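PspGI restriction endonuclease (Pyrococcus sp. GI-H, PDB 3BM3) binds DNA and is a type II restriction endonuclease that probably cleaves its target site, captured here in complex with substrate DNA. Local coordinates at residues E76-S80 with A81-R85; R118-H121 with D122-I125; I141-V144 with R145-L148; K242-R245 with F246-F250; I249-D252 with I253-L257. The protein carries 2 engineered substitutions. One frame throughout, in Å; residues are numbered along the deposited sequence.

Contact 1: residues E76-S80 with A81-R85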
# COMPACT_ATOMS: atom_id res chain seq x y z
N GLU C 76 -15.29 -5.13 -25.73
CA GLU C 76 -15.78 -5.09 -27.10
C GLU C 76 -16.94 -4.12 -27.27
O GLU C 76 -17.00 -3.37 -28.26
CB GLU C 76 -16.12 -6.51 -27.57
CG GLU C 76 -14.88 -7.38 -27.68
CD GLU C 76 -15.16 -8.81 -28.11
OE1 GLU C 76 -16.35 -9.20 -28.26
OE2 GLU C 76 -14.17 -9.55 -28.30
N ALA C 77 -17.85 -4.09 -26.31
CA ALA C 77 -19.02 -3.22 -26.39
C ALA C 77 -18.59 -1.77 -26.35
O ALA C 77 -19.10 -0.95 -27.14
CB ALA C 77 -20.01 -3.53 -25.26
N TYR C 78 -17.67 -1.44 -25.43
CA TYR C 78 -17.22 -0.06 -25.28
C TYR C 78 -16.35 0.39 -26.45
O TYR C 78 -16.43 1.53 -26.87
CB TYR C 78 -16.54 0.19 -23.94
CG TYR C 78 -17.56 0.39 -22.87
CD1 TYR C 78 -18.25 -0.69 -22.33
CD2 TYR C 78 -17.89 1.66 -22.41
CE1 TYR C 78 -19.22 -0.51 -21.36
CE2 TYR C 78 -18.86 1.85 -21.42
CZ TYR C 78 -19.53 0.76 -20.90
OH TYR C 78 -20.49 0.91 -19.94
N LEU C 79 -15.57 -0.52 -27.02
CA LEU C 79 -14.76 -0.15 -28.19
C LEU C 79 -15.70 0.12 -29.35
O LEU C 79 -15.49 1.07 -30.13
CB LEU C 79 -13.77 -1.25 -28.55
CG LEU C 79 -12.68 -1.50 -27.51
CD1 LEU C 79 -11.63 -2.47 -28.10
CD2 LEU C 79 -12.07 -0.25 -26.99
N SER C 80 -16.74 -0.70 -29.49
CA SER C 80 -17.74 -0.44 -30.56
C SER C 80 -18.40 0.92 -30.43
O SER C 80 -18.77 1.55 -31.45
CB SER C 80 -18.80 -1.53 -30.56
OG SER C 80 -18.26 -2.76 -31.02
N ALA C 81 -18.59 1.35 -29.19
CA ALA C 81 -19.11 2.67 -28.84
C ALA C 81 -18.11 3.82 -28.95
O ALA C 81 -18.47 4.98 -28.70
CB ALA C 81 -19.67 2.64 -27.43
N GLY C 82 -16.85 3.53 -29.26
CA GLY C 82 -15.85 4.60 -29.38
C GLY C 82 -15.33 5.16 -28.07
O GLY C 82 -14.69 6.22 -28.03
N TYR C 83 -15.51 4.40 -26.98
CA TYR C 83 -15.06 4.81 -25.67
C TYR C 83 -13.53 4.91 -25.56
O TYR C 83 -12.83 4.11 -26.13
CB TYR C 83 -15.59 3.82 -24.66
CG TYR C 83 -15.52 4.26 -23.24
CD1 TYR C 83 -16.59 4.89 -22.65
CD2 TYR C 83 -14.43 3.95 -22.46
CE1 TYR C 83 -16.55 5.24 -21.32
CE2 TYR C 83 -14.36 4.32 -21.16
CZ TYR C 83 -15.43 4.96 -20.59
OH TYR C 83 -15.42 5.32 -19.27
N SER C 84 -13.04 5.87 -24.78
CA SER C 84 -11.59 6.07 -24.59
C SER C 84 -10.94 4.77 -24.17
O SER C 84 -11.25 4.25 -23.10
CB SER C 84 -11.31 7.09 -23.51
OG SER C 84 -9.94 7.03 -23.12
N ARG C 85 -10.05 4.26 -25.00
CA ARG C 85 -9.37 3.00 -24.68
C ARG C 85 -8.51 3.10 -23.44
O ARG C 85 -8.45 2.16 -22.66
CB ARG C 85 -8.50 2.56 -25.84
CG ARG C 85 -7.89 1.18 -25.66
CD ARG C 85 -8.97 0.12 -25.62
NE ARG C 85 -8.46 -1.21 -25.40
CZ ARG C 85 -8.13 -2.12 -26.32
NH1 ARG C 85 -7.70 -3.29 -25.93
NH2 ARG C 85 -8.22 -1.87 -27.62

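Contact 2: residues R118-H121 with D122-I125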
# COMPACT_ATOMS: atom_id res chain seq x y z
N ARG C 118 -16.88 -18.96 12.82
CA ARG C 118 -17.63 -17.73 12.80
C ARG C 118 -16.69 -16.58 12.65
O ARG C 118 -15.60 -16.58 13.19
CB ARG C 118 -18.45 -17.57 14.07
CG ARG C 118 -19.62 -18.55 14.12
CD ARG C 118 -20.37 -18.41 15.43
NE ARG C 118 -21.52 -19.32 15.51
CZ ARG C 118 -21.46 -20.62 15.78
NH1 ARG C 118 -20.29 -21.22 15.98
NH2 ARG C 118 -22.59 -21.32 15.83
N TYR C 119 -17.14 -15.60 11.89
CA TYR C 119 -16.33 -14.45 11.59
C TYR C 119 -17.24 -13.27 11.34
O TYR C 119 -18.44 -13.41 11.12
CB TYR C 119 -15.45 -14.69 10.36
CG TYR C 119 -16.28 -14.78 9.11
CD1 TYR C 119 -16.59 -13.65 8.39
CD2 TYR C 119 -16.81 -16.00 8.71
CE1 TYR C 119 -17.41 -13.72 7.26
CE2 TYR C 119 -17.62 -16.08 7.58
CZ TYR C 119 -17.92 -14.93 6.88
OH TYR C 119 -18.73 -15.00 5.77
N GLU C 120 -16.63 -12.11 11.37
CA GLU C 120 -17.21 -10.92 10.82
C GLU C 120 -16.20 -10.27 9.91
O GLU C 120 -15.01 -10.24 10.18
CB GLU C 120 -17.68 -9.97 11.90
CG GLU C 120 -18.89 -10.51 12.60
CD GLU C 120 -19.37 -9.65 13.72
OE1 GLU C 120 -18.61 -8.83 14.25
OE2 GLU C 120 -20.53 -9.84 14.07
N HIS C 121 -16.73 -9.69 8.84
CA HIS C 121 -15.95 -8.96 7.87
C HIS C 121 -16.58 -7.58 7.79
O HIS C 121 -17.74 -7.40 8.15
CB HIS C 121 -16.05 -9.68 6.52
CG HIS C 121 -15.36 -8.97 5.40
ND1 HIS C 121 -16.06 -8.31 4.41
CD2 HIS C 121 -14.05 -8.84 5.09
CE1 HIS C 121 -15.20 -7.78 3.55
NE2 HIS C 121 -13.98 -8.10 3.93
N ASP C 122 -15.82 -6.60 7.36
CA ASP C 122 -16.32 -5.24 7.25
C ASP C 122 -16.61 -4.58 8.58
O ASP C 122 -17.38 -3.61 8.64
CB ASP C 122 -17.59 -5.22 6.36
CG ASP C 122 -17.55 -4.15 5.29
OD1 ASP C 122 -16.45 -3.60 5.02
OD2 ASP C 122 -18.63 -3.86 4.72
N ARG C 123 -16.00 -5.07 9.67
CA ARG C 123 -16.24 -4.42 10.94
C ARG C 123 -15.10 -3.45 11.23
O ARG C 123 -13.95 -3.76 10.99
CB ARG C 123 -16.43 -5.46 12.05
CG ARG C 123 -17.60 -6.39 11.78
CD ARG C 123 -18.88 -5.63 11.39
NE ARG C 123 -20.06 -6.48 11.61
CZ ARG C 123 -20.51 -7.42 10.78
NH1 ARG C 123 -19.91 -7.65 9.63
NH2 ARG C 123 -21.58 -8.13 11.11
N VAL C 124 -15.46 -2.26 11.68
CA VAL C 124 -14.52 -1.25 12.05
C VAL C 124 -14.33 -1.30 13.55
O VAL C 124 -15.32 -1.27 14.34
CB VAL C 124 -15.01 0.11 11.60
CG1 VAL C 124 -13.99 1.20 11.95
CG2 VAL C 124 -15.27 0.06 10.09
N ILE C 125 -13.07 -1.41 13.97
CA ILE C 125 -12.71 -1.37 15.36
C ILE C 125 -12.41 0.08 15.67
O ILE C 125 -11.41 0.63 15.24
CB ILE C 125 -11.50 -2.26 15.67
CG1 ILE C 125 -11.80 -3.70 15.28
CG2 ILE C 125 -11.13 -2.11 17.16
CD1 ILE C 125 -10.60 -4.62 15.47
O HOH W 1 -14.40 -7.43 10.45
O HOH W 2 -19.57 -10.44 8.61

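Contact 3: residues I141-V144 with R145-L148. Engineered in segment 145-148: Thr146 (natural residue Ala).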
# COMPACT_ATOMS: atom_id res chain seq x y z
N ILE C 141 -12.39 -12.85 14.22
CA ILE C 141 -12.90 -14.15 14.60
C ILE C 141 -13.06 -14.21 16.10
O ILE C 141 -12.10 -14.00 16.82
CB ILE C 141 -11.96 -15.24 14.08
CG1 ILE C 141 -11.96 -15.15 12.54
CG2 ILE C 141 -12.43 -16.59 14.61
CD1 ILE C 141 -11.10 -16.10 11.86
N PRO C 142 -14.28 -14.47 16.59
CA PRO C 142 -15.51 -14.76 15.84
C PRO C 142 -16.35 -13.53 15.48
O PRO C 142 -17.21 -13.61 14.58
CB PRO C 142 -16.28 -15.64 16.81
CG PRO C 142 -15.92 -15.09 18.15
CD PRO C 142 -14.50 -14.61 18.05
N SER C 143 -16.13 -12.43 16.19
CA SER C 143 -16.93 -11.25 16.00
C SER C 143 -16.26 -10.08 16.66
O SER C 143 -15.46 -10.24 17.57
CB SER C 143 -18.30 -11.41 16.69
OG SER C 143 -18.13 -11.52 18.10
N VAL C 144 -16.62 -8.89 16.20
CA VAL C 144 -16.13 -7.68 16.83
C VAL C 144 -16.61 -7.57 18.28
O VAL C 144 -15.86 -7.12 19.14
CB VAL C 144 -16.42 -6.41 15.99
CG1 VAL C 144 -17.83 -5.97 16.14
CG2 VAL C 144 -15.43 -5.31 16.34
N ARG C 145 -17.83 -8.01 18.57
CA ARG C 145 -18.28 -7.92 19.98
C ARG C 145 -17.39 -8.73 20.88
O ARG C 145 -16.97 -8.27 21.94
CB ARG C 145 -19.75 -8.28 20.15
CG ARG C 145 -20.63 -7.12 19.71
CD ARG C 145 -21.97 -7.02 20.39
NE ARG C 145 -22.67 -8.28 20.43
CZ ARG C 145 -24.00 -8.40 20.44
NH1 ARG C 145 -24.78 -7.33 20.39
NH2 ARG C 145 -24.54 -9.60 20.50
N THR C 146 -17.04 -9.93 20.44
CA THR C 146 -16.14 -10.78 21.20
C THR C 146 -14.76 -10.20 21.38
O THR C 146 -14.19 -10.24 22.47
CB THR C 146 -16.08 -12.19 20.59
OG1 THR C 146 -17.38 -12.76 20.74
CG2 THR C 146 -15.07 -13.05 21.31
N PHE C 147 -14.23 -9.61 20.32
CA PHE C 147 -12.98 -8.89 20.41
C PHE C 147 -13.02 -7.77 21.45
O PHE C 147 -12.14 -7.69 22.29
CB PHE C 147 -12.58 -8.29 19.07
CG PHE C 147 -11.36 -7.44 19.16
CD1 PHE C 147 -10.10 -8.01 19.23
CD2 PHE C 147 -11.46 -6.06 19.25
CE1 PHE C 147 -8.95 -7.23 19.33
CE2 PHE C 147 -10.31 -5.28 19.38
CZ PHE C 147 -9.07 -5.87 19.44
N LEU C 148 -14.03 -6.92 21.37
CA LEU C 148 -14.13 -5.79 22.27
C LEU C 148 -14.38 -6.28 23.69
O LEU C 148 -13.84 -5.70 24.63
CB LEU C 148 -15.24 -4.86 21.85
CG LEU C 148 -15.04 -4.18 20.52
CD1 LEU C 148 -16.32 -3.47 20.14
CD2 LEU C 148 -13.86 -3.25 20.60

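Contact 4: residues K242-R245 with F246-F250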
# COMPACT_ATOMS: atom_id res chain seq x y z
N LYS C 242 6.09 -19.24 13.94
CA LYS C 242 5.05 -18.26 13.73
C LYS C 242 4.75 -18.04 12.25
O LYS C 242 3.89 -17.25 11.92
CB LYS C 242 5.46 -16.94 14.38
CG LYS C 242 5.53 -17.04 15.92
CD LYS C 242 6.31 -15.89 16.60
CE LYS C 242 6.58 -16.19 18.10
NZ LYS C 242 7.68 -17.20 18.42
N ILE C 243 5.46 -18.73 11.36
CA ILE C 243 5.21 -18.62 9.93
C ILE C 243 4.54 -19.91 9.54
O ILE C 243 5.02 -20.96 9.87
CB ILE C 243 6.53 -18.45 9.13
CG1 ILE C 243 7.19 -17.12 9.50
CG2 ILE C 243 6.30 -18.53 7.65
CD1 ILE C 243 8.69 -17.05 9.06
N ARG C 244 3.42 -19.80 8.83
CA ARG C 244 2.57 -20.94 8.58
C ARG C 244 2.11 -20.93 7.14
O ARG C 244 2.03 -19.89 6.50
CB ARG C 244 1.33 -20.90 9.47
CG ARG C 244 1.54 -20.74 10.95
CD ARG C 244 1.95 -22.00 11.55
NE ARG C 244 0.79 -22.88 11.72
CZ ARG C 244 0.88 -24.20 11.84
NH1 ARG C 244 2.06 -24.80 11.75
NH2 ARG C 244 -0.21 -24.92 12.02
N ARG C 245 1.77 -22.10 6.64
CA ARG C 245 1.10 -22.18 5.36
C ARG C 245 -0.32 -21.65 5.50
O ARG C 245 -1.00 -21.87 6.50
CB ARG C 245 1.05 -23.65 4.90
CG ARG C 245 2.36 -24.25 4.62
CD ARG C 245 2.14 -25.71 4.25
NE ARG C 245 3.35 -26.35 3.71
CZ ARG C 245 4.30 -26.92 4.45
NH1 ARG C 245 4.21 -26.95 5.78
NH2 ARG C 245 5.35 -27.49 3.87
N PHE C 246 -0.79 -21.02 4.43
CA PHE C 246 -2.18 -20.61 4.34
C PHE C 246 -3.13 -21.73 4.75
O PHE C 246 -4.08 -21.52 5.48
CB PHE C 246 -2.47 -20.18 2.90
CG PHE C 246 -3.91 -19.86 2.66
CD1 PHE C 246 -4.40 -18.60 2.94
CD2 PHE C 246 -4.78 -20.82 2.18
CE1 PHE C 246 -5.72 -18.30 2.69
CE2 PHE C 246 -6.12 -20.51 1.95
CZ PHE C 246 -6.57 -19.25 2.20
N SER C 247 -2.86 -22.93 4.28
CA SER C 247 -3.77 -24.01 4.58
C SER C 247 -3.95 -24.25 6.05
O SER C 247 -4.96 -24.84 6.47
CB SER C 247 -3.29 -25.27 3.88
OG SER C 247 -3.55 -25.15 2.51
N ASP C 248 -2.94 -23.88 6.83
CA ASP C 248 -2.94 -24.16 8.26
C ASP C 248 -3.84 -23.23 9.04
O ASP C 248 -4.14 -23.49 10.22
CB ASP C 248 -1.55 -23.96 8.85
CG ASP C 248 -0.55 -24.96 8.38
OD1 ASP C 248 -0.92 -25.92 7.74
OD2 ASP C 248 0.64 -24.74 8.67
N ILE C 249 -4.25 -22.11 8.43
CA ILE C 249 -4.89 -21.10 9.24
C ILE C 249 -6.23 -21.60 9.80
O ILE C 249 -6.65 -21.20 10.86
CB ILE C 249 -5.05 -19.77 8.50
CG1 ILE C 249 -5.38 -18.65 9.49
CG2 ILE C 249 -6.09 -19.89 7.35
CD1 ILE C 249 -5.29 -17.25 8.91
N PHE C 250 -6.90 -22.47 9.08
CA PHE C 250 -8.23 -22.89 9.46
C PHE C 250 -8.23 -23.73 10.72
O PHE C 250 -8.95 -23.42 11.68
CB PHE C 250 -8.89 -23.55 8.26
CG PHE C 250 -8.92 -22.62 7.10
CD1 PHE C 250 -9.80 -21.56 7.10
CD2 PHE C 250 -7.96 -22.68 6.10
CE1 PHE C 250 -9.78 -20.66 6.08
CE2 PHE C 250 -7.94 -21.77 5.09
CZ PHE C 250 -8.85 -20.75 5.07
O HOH W 3 3.00 -24.74 7.96

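Contact 5: residues I249-D252 with I253-L257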
# COMPACT_ATOMS: atom_id res chain seq x y z
N ILE C 249 -4.25 -22.11 8.43
CA ILE C 249 -4.89 -21.10 9.24
C ILE C 249 -6.23 -21.60 9.80
O ILE C 249 -6.65 -21.20 10.86
CB ILE C 249 -5.05 -19.77 8.50
CG1 ILE C 249 -5.38 -18.65 9.49
CG2 ILE C 249 -6.09 -19.89 7.35
CD1 ILE C 249 -5.29 -17.25 8.91
N PHE C 250 -6.90 -22.47 9.08
CA PHE C 250 -8.23 -22.89 9.46
C PHE C 250 -8.23 -23.73 10.72
O PHE C 250 -8.95 -23.42 11.68
CB PHE C 250 -8.89 -23.55 8.26
CG PHE C 250 -8.92 -22.62 7.10
CD1 PHE C 250 -9.80 -21.56 7.10
CD2 PHE C 250 -7.96 -22.68 6.10
CE1 PHE C 250 -9.78 -20.66 6.08
CE2 PHE C 250 -7.94 -21.77 5.09
CZ PHE C 250 -8.85 -20.75 5.07
N ASP C 251 -7.36 -24.71 10.76
CA ASP C 251 -7.21 -25.49 11.98
C ASP C 251 -6.61 -24.64 13.09
O ASP C 251 -6.96 -24.77 14.24
CB ASP C 251 -6.36 -26.72 11.70
CG ASP C 251 -6.25 -27.61 12.91
OD1 ASP C 251 -7.33 -27.98 13.40
OD2 ASP C 251 -5.11 -27.86 13.39
N ASP C 252 -5.71 -23.71 12.74
CA ASP C 252 -5.12 -22.82 13.75
C ASP C 252 -6.21 -22.00 14.42
O ASP C 252 -6.20 -21.78 15.63
CB ASP C 252 -4.11 -21.89 13.11
CG ASP C 252 -2.80 -22.56 12.75
OD1 ASP C 252 -2.61 -23.77 13.04
OD2 ASP C 252 -1.92 -21.85 12.20
N ILE C 253 -7.17 -21.54 13.63
CA ILE C 253 -8.28 -20.77 14.18
C ILE C 253 -9.11 -21.68 15.09
O ILE C 253 -9.47 -21.32 16.21
CB ILE C 253 -9.18 -20.21 13.09
CG1 ILE C 253 -8.45 -19.11 12.32
CG2 ILE C 253 -10.46 -19.65 13.69
CD1 ILE C 253 -9.12 -18.83 10.95
N ILE C 254 -9.41 -22.86 14.58
CA ILE C 254 -10.18 -23.86 15.36
C ILE C 254 -9.49 -24.11 16.71
O ILE C 254 -10.14 -24.12 17.76
CB ILE C 254 -10.33 -25.18 14.58
CG1 ILE C 254 -11.39 -25.00 13.47
CG2 ILE C 254 -10.77 -26.31 15.53
CD1 ILE C 254 -11.34 -26.04 12.38
N GLN C 255 -8.18 -24.32 16.68
CA GLN C 255 -7.45 -24.62 17.92
C GLN C 255 -7.40 -23.42 18.85
O GLN C 255 -7.48 -23.54 20.08
CB GLN C 255 -6.04 -25.08 17.61
CG GLN C 255 -5.98 -26.35 16.75
CD GLN C 255 -6.64 -27.53 17.40
OE1 GLN C 255 -6.57 -27.70 18.61
NE2 GLN C 255 -7.27 -28.38 16.60
N PHE C 256 -7.24 -22.25 18.27
CA PHE C 256 -7.30 -21.04 19.03
C PHE C 256 -8.66 -20.91 19.72
O PHE C 256 -8.72 -20.66 20.90
CB PHE C 256 -7.08 -19.82 18.14
CG PHE C 256 -7.26 -18.54 18.85
CD1 PHE C 256 -6.18 -17.89 19.45
CD2 PHE C 256 -8.53 -17.96 18.94
CE1 PHE C 256 -6.38 -16.69 20.12
CE2 PHE C 256 -8.73 -16.80 19.62
CZ PHE C 256 -7.65 -16.15 20.21
N LEU C 257 -9.74 -21.10 18.98
CA LEU C 257 -11.09 -20.90 19.55
C LEU C 257 -11.39 -21.96 20.60
O LEU C 257 -12.00 -21.65 21.61
CB LEU C 257 -12.15 -20.92 18.46
CG LEU C 257 -12.11 -19.72 17.50
CD1 LEU C 257 -13.06 -19.96 16.36
CD2 LEU C 257 -12.39 -18.40 18.23

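Contact 1: residues E76-S80 with A81-R85
One face of the Tyr83 ring receives the edge of the Tyr78 ring. Tyr78 CD2 stands 3.4 Å above the Tyr83 ring plane, offset toward the rim. The planes meet at 89°, a T-shaped pair with centroids 5.1 Å apart. At the edge of the Tyr78 ring, in its plane, lies Tyr83 CB. The two rings flank a Schellman motif that ends helix 52-80. Gly82 leaves helical geometry with phi 77°, a value that favours glycine. Two backbone bonds reach back into the last turn: Tyr83 N gives to Tyr78 O and Gly82 N to Leu79 O. Ala81 N still makes a helical bond to Ala77 O.

The Tyr83 ring is swung anti to the backbone N (chi1 -166°), which lays it alongside Tyr78, both pointing the same way. A serine in place of Tyr83 would probably uncover the Tyr78 CD2 edge and open a gap beside it, since the ring it meets would be gone. Tyr78 OH is held by Lys11 O, and both tyrosines also touch Pro13 and Leu88. Ser84 then N-caps helix 85-115 through a bond from Lys87 N to its OG, so one helix is closed and the next opened within a few residues.

Beyond the turn, Arg85 folds back over Leu79, while its NE forms a salt bridge with Glu89. Arg85 also packs on Arg85 of the second subunit. Leu79 CD1 lies over one guanidinium face, 3.5 Å from Arg85 NH2, and Leu79 CD2 is 3.4 Å from Arg85 CD.

Contact 2: residues R118-H121 with D122-I125
The guanidinium of Arg123 overlaps the carboxylate of Glu120 face on. Glu120 CD sits 3.5 Å above the guanidinium plane, offset toward the rim, and the two planes are only 20° apart. The salt bridge, with Glu120 OE2 3.6 Å from Arg123 NH2, is therefore one of charge alone: no N-H points at the oxygen. The side chains cross at about a right angle, and Arg123 CG packs on Glu120 CB.

The N-H of Arg123 is used at the edge instead. NH1 gives a 2.6 Å bond to His121 O, which lies in the guanidinium plane, and the donor lies in the carbonyl plane. The bond is bent, with 133° at the hydrogen. Arg123 reaches back because its chain bends at chi2, about CB-CG (-49°). A water accepts from both Arg123 NH1 and His121 N, and a second links Glu120 O to Arg123 N. These bonds and the stack span the turn at Asp122, which has positive phi. A leucine in place of Arg123 would probably leave His121 O without this donor and the Glu120 carboxylate without its stacked charge.

Glu120 OE1 takes a bond from Val144 N, and Asp122 OD1 pairs with Lys136. The turn joins helix 85-115 to strand 125-126. His121 NE2 bonds Glu105 of that helix, Glu120 pairs through its backbone with Ile140 of strand 139-141, and Arg123 packs on Val144 at the start of helix 144-149.

Contact 3: residues I141-V144 with R145-L148
Ser143 and Thr146 meet in an N-cap at the start of helix 144-149. The hydrogen bonds come first. Thr146 N gives to Ser143 OG over 3.0 Å, a fairly straight bond of 160°. With chi1 at 65°, Ser143 OG sits between its own backbone N and carbonyl carbon, turned to face the first turn of the helix. Thr146 OG1 also lies 3.0 Å from Ser143 OG. Thr146 is an engineered residue; the natural one is alanine. The backbone bonds of the first turn run from Phe147 N to Ser143 O and from Leu148 N to Val144 O.

A second N-H of this turn, that of Val144, is met from outside it, so two of the first N-H groups of the helix are met by side chains.

The apolar contacts are few. Val144 CG2 and Leu148 CD1 stand 4.3 Å apart, a loose touch one helical turn on. Phe147 turns away into the interior, edge-to-face with Phe181. Pro142, entered through a cis peptide, crosses Thr146 at about a right angle, and its ring atom CD is 3.7 Å from Thr146 CG2.

Contact 4: residues K242-R245 with F246-F250
Asp248 points one carboxylate oxygen at the flat of the Arg244 guanidinium. OD2 stands 3.2 Å above the plane, over its centre, with Arg244 CZ as its nearest atom. The carboxylate and guanidinium planes are 39° apart, and the side chains cross at about a right angle. The salt bridge, 3.4 Å from Asp248 OD2 to Arg244 NH1, is thus electrostatic only, with no N-H directed at the oxygen. Arg244 takes this pose by curling twice, at chi2 and chi3 (both -78°). Its NH2 also forms a salt bridge with Asp252 OD1. Arg211 brings a second positive charge close to Arg244 NE, so the two acids would probably offset this crowding of charge.

Arg245 leads off in a different direction, extended from CG to NE, and its NH2 pairs with Asp220. A water still joins it to Asp248: it donates to Asp248 OD2 at 2.5 Å and accepts from Arg245 N, with a weak bond from Arg245 NH1. The backbone closes the corner, as Asp248 N gives a 2.8 Å bond to Arg245 O.

The corner carries strand 243-245, outermost in this chain's mixed sheet, into helix 249-259. Arg244 pairs through its backbone with Val212 and Val214 of strand 211-214. Phe246 meets Phe192 edge-to-face and touches Ser53 and Ala56 of helix 52-80 and Leu111 of helix 85-115, while Arg245 lies against helix 216-227.

Contact 5: residues I249-D252 with I253-L257
This is an i to i+4 contact within helix 249-259, the last helix of the modelled chain. One flank of the helix lies on the mixed sheet and another bears polar side chains. Asp251 and Gln255 carry the polar part. Gln255 NE2 gives a nearly straight bond, 175° at the hydrogen, to Asp251 OD1 over 3.2 Å. The oxygen is met on its syn side, somewhat out of the carboxylate plane, while the bond stays in the plane of the amide. The two flat groups are turned 58° against each other. Asp251 CG is anti to its own N (chi1 -176°) and leans along the helix toward its partner. Gln255 bends at chi2, which carries its amide back over the turn, and its CG comes to 3.1 Å from Asp251 O.

Beneath these side chains the regular alpha-helical bonds continue. Ile253 N gives to Ile249 O at 2.8 Å, Ile254 N to Phe250 O, Gln255 N to Asp251 O and Phe256 N to Asp252 O. The sheet on which the helix packs is consistent with the PD-(D/E)XK nuclease core expected of the family.

On the inner side Ile249 CG1 and Ile253 CD1 touch at 4.0 Å. Both residues pack on Ile157 of strand 155-160 and Trp188 of strand 186-191, so the helix covers central strands of the sheet. Ile249 CG2 lies 3.4 Å above the Phe250 ring, over its centre, and that ring also meets Phe108 and Phe115 of helix 85-115. Asp252 OD2 is engaged by Arg211 and Tyr213 OH.

Along the chain the contacts follow in order, contacts 4 and 5 sharing Ile249 and Phe250 on helix 249-259. Contact 1 stands apart at the turn between helices 52-80 and 85-115, its centre about 33 Å from that of the chain and about 39 to 49 Å from the other centres. Helix 85-115 leads from there back to contact 2. Contacts 2 and 3, with centres about 8 Å apart, touch through Glu120 and Val144. Contact 3 meets contact 5 where Ile141 packs on Ile253 and Leu257. Contacts 4 and 5 are tied by the Arg244-Asp252 salt bridge. Contacts 2 to 5 lie at or near the mixed sheet, while contact 1 lies far from it, where Arg85 packs on Arg85 of the second subunit.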